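PDB 5LHF: N-(5'-phosphoribosyl)anthranilate isomerase from Thermococcus kodakarensis, which catalyses the isomerisation of N-(5-phospho-beta-D-ribosyl)anthranilate to 1-(2-carboxyphenylamino)-1-deoxy-D-ribulose 5-phosphate, the third step of tryptophan synthesis from chorismate. Local coordinates for residues Y23-T27 with E52-Y56. Numbering follows the deposited sequence.
Sequences YADAT and EIPIY
Thr27 is gripped through both backbone polar atoms by the chain of 52-56. Its N donates to Pro54 O at 3.0 Å, and its O accepts from Tyr56 N at 2.8 Å. Ile55, the residue between these two partners, forms a parallel bridge with Thr27, and the two side chains run side by side in the same direction. Thr27 CG2 touches Ile55 CG1 at 3.7 Å and also lies against its CB and CD1. Ala26 uses its methyl at the edge of the Tyr56 ring, CB to CE1 3.9 Å, roughly in the ring plane; Thr27 O reaches the same edge at CD1. The Ile53 side chain points toward 23-27: with CG1 between the backbone N and the carbonyl carbon (chi1 68°), its CD1 lies against Ala24 O at 3.5 Å and against Ala26 C. Pro54 CD meets Asp25 O, 3.5 Å away. Here strands 26-30 and 55-59, neighbours in the eight-stranded TIM barrel, begin to pair; helix 41-50 connects them on the outside in a beta-alpha-beta crossover. Thr27 OG1, anti to the backbone N (chi1 -170°), turns from Ile55 to hydrogen-bond Ile8 O on strand 5-9, while Leu17 and Val20 of helix 14-20 pack on the threonine side chain. Asp25 OD2 accepts from Val6 N, tying the approach to strand 26-30 to the first strand, and the Tyr56 ring meets that of Tyr78 on the next strand with planes about 55° apart.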
ATOM      1  N   TYR A  23      -8.353  13.794  -3.548  1.00 14.80           N
ATOM      2  CA  TYR A  23      -9.212  12.680  -3.183  1.00 14.83           C
ATOM      3  C   TYR A  23      -8.653  11.785  -2.089  1.00 18.16           C
ATOM      4  O   TYR A  23      -9.425  11.342  -1.233  1.00 17.33           O
ATOM      5  CB  TYR A  23      -9.513  11.826  -4.425  1.00  9.69           C
ATOM      6  CG  TYR A  23     -10.161  12.609  -5.544  1.00 10.92           C
ATOM      7  CD1 TYR A  23      -9.385  13.225  -6.533  1.00 13.49           C
ATOM      8  CD2 TYR A  23     -11.540  12.753  -5.607  1.00 11.87           C
ATOM      9  CE1 TYR A  23      -9.977  13.938  -7.557  1.00 16.02           C
ATOM     10  CE2 TYR A  23     -12.138  13.468  -6.629  1.00 14.95           C
ATOM     11  CZ  TYR A  23     -11.358  14.056  -7.596  1.00 13.42           C
ATOM     12  OH  TYR A  23     -11.961  14.763  -8.611  1.00 16.97           O
ATOM     13  N   ALA A  24      -7.349  11.481  -2.103  1.00 13.20           N
ATOM     14  CA  ALA A  24      -6.826  10.400  -1.276  1.00 13.05           C
ATOM     15  C   ALA A  24      -6.334  10.915   0.071  1.00 13.53           C
ATOM     16  O   ALA A  24      -5.924  12.067   0.208  1.00 13.54           O
ATOM     17  CB  ALA A  24      -5.674   9.662  -1.987  1.00  9.65           C
ATOM     18  N   ASP A  25      -6.367  10.036   1.074  1.00  9.76           N
ATOM     19  CA  ASP A  25      -5.724  10.360   2.342  1.00  6.45           C
ATOM     20  C   ASP A  25      -4.207  10.247   2.284  1.00 12.98           C
ATOM     21  O   ASP A  25      -3.526  10.859   3.113  1.00 13.88           O
ATOM     22  CB  ASP A  25      -6.268   9.446   3.425  1.00 11.82           C
ATOM     23  CG  ASP A  25      -7.762   9.583   3.573  1.00 18.86           C
ATOM     24  OD1 ASP A  25      -8.184  10.677   3.975  1.00 17.34           O
ATOM     25  OD2 ASP A  25      -8.499   8.611   3.287  1.00 16.84           O
ATOM     26  N   ALA A  26      -3.672   9.490   1.325  1.00  9.97           N
ATOM     27  CA  ALA A  26      -2.238   9.264   1.209  1.00 11.70           C
ATOM     28  C   ALA A  26      -1.943   8.842  -0.218  1.00 15.01           C
ATOM     29  O   ALA A  26      -2.824   8.358  -0.936  1.00  9.18           O
ATOM     30  CB  ALA A  26      -1.728   8.190   2.185  1.00 14.06           C
ATOM     31  N   THR A  27      -0.687   9.008  -0.611  1.00 11.89           N
ATOM     32  CA  THR A  27      -0.234   8.516  -1.904  1.00 10.49           C
ATOM     33  C   THR A  27       1.127   7.854  -1.707  1.00  9.64           C
ATOM     34  O   THR A  27       1.583   7.636  -0.577  1.00 10.42           O
ATOM     35  CB  THR A  27      -0.227   9.655  -2.940  1.00 11.89           C
ATOM     36  OG1 THR A  27      -0.010   9.112  -4.253  1.00  9.02           O
ATOM     37  CG2 THR A  27       0.845  10.689  -2.618  1.00 13.36           C
ATOM     38  N   GLU A  52       1.181  17.488  -0.438  1.00 12.27           N
ATOM     39  CA  GLU A  52       0.418  18.087   0.648  1.00 13.28           C
ATOM     40  C   GLU A  52      -0.383  17.066   1.454  1.00 21.02           C
ATOM     41  O   GLU A  52      -1.083  17.457   2.392  1.00 26.45           O
ATOM     42  CB  GLU A  52      -0.493  19.197   0.085  1.00 12.38           C
ATOM     43  CG  GLU A  52       0.328  20.370  -0.450  1.00 15.72           C
ATOM     44  CD  GLU A  52      -0.502  21.438  -1.144  1.00 32.97           C
ATOM     45  OE1 GLU A  52       0.100  22.434  -1.619  1.00 30.66           O
ATOM     46  OE2 GLU A  52      -1.742  21.276  -1.228  1.00 40.80           O
ATOM     47  N   ILE A  53      -0.299  15.780   1.117  1.00 13.42           N
ATOM     48  CA  ILE A  53      -0.785  14.675   1.954  1.00 11.35           C
ATOM     49  C   ILE A  53       0.383  13.728   2.233  1.00 15.13           C
ATOM     50  O   ILE A  53       1.423  13.819   1.564  1.00 11.92           O
ATOM     51  CB  ILE A  53      -1.944  13.910   1.285  1.00 14.89           C
ATOM     52  CG1 ILE A  53      -1.442  13.150   0.055  1.00 14.38           C
ATOM     53  CG2 ILE A  53      -3.111  14.853   0.949  1.00 13.47           C
ATOM     54  CD1 ILE A  53      -2.556  12.432  -0.728  1.00 14.00           C
ATOM     55  N   PRO A  54       0.265  12.800   3.183  1.00 15.42           N
ATOM     56  CA  PRO A  54       1.346  11.827   3.385  1.00 13.64           C
ATOM     57  C   PRO A  54       1.671  11.096   2.090  1.00 15.50           C
ATOM     58  O   PRO A  54       0.777  10.645   1.369  1.00 14.77           O
ATOM     59  CB  PRO A  54       0.770  10.881   4.445  1.00 11.12           C
ATOM     60  CG  PRO A  54      -0.139  11.745   5.238  1.00 16.60           C
ATOM     61  CD  PRO A  54      -0.771  12.693   4.233  1.00 13.46           C
ATOM     62  N   ILE A  55       2.959  11.005   1.772  1.00  9.90           N
ATOM     63  CA  ILE A  55       3.379  10.312   0.560  1.00  7.88           C
ATOM     64  C   ILE A  55       4.404   9.248   0.941  1.00 18.78           C
ATOM     65  O   ILE A  55       5.471   9.562   1.489  1.00 15.43           O
ATOM     66  CB  ILE A  55       3.919  11.279  -0.511  1.00  9.33           C
ATOM     67  CG1 ILE A  55       4.409  10.502  -1.745  1.00 17.81           C
ATOM     68  CG2 ILE A  55       4.985  12.233   0.059  1.00 14.51           C
ATOM     69  CD1 ILE A  55       4.656  11.386  -2.957  1.00 16.06           C
ATOM     70  N   TYR A  56       4.067   7.991   0.685  1.00 10.61           N
ATOM     71  CA  TYR A  56       4.959   6.889   1.026  1.00  7.75           C
ATOM     72  C   TYR A  56       6.049   6.716  -0.019  1.00  9.17           C
ATOM     73  O   TYR A  56       5.773   6.726  -1.220  1.00  9.60           O
ATOM     74  CB  TYR A  56       4.150   5.594   1.162  1.00  8.40           C
ATOM     75  CG  TYR A  56       3.315   5.580   2.418  1.00 11.77           C
ATOM     76  CD1 TYR A  56       2.083   6.228   2.469  1.00  9.80           C
ATOM     77  CD2 TYR A  56       3.768   4.932   3.552  1.00 10.33           C
ATOM     78  CE1 TYR A  56       1.331   6.234   3.633  1.00 17.17           C
ATOM     79  CE2 TYR A  56       3.044   4.922   4.701  1.00 12.53           C
ATOM     80  CZ  TYR A  56       1.819   5.564   4.747  1.00 15.06           C
ATOM     81  OH  TYR A  56       1.120   5.535   5.941  1.00 17.91           O
TER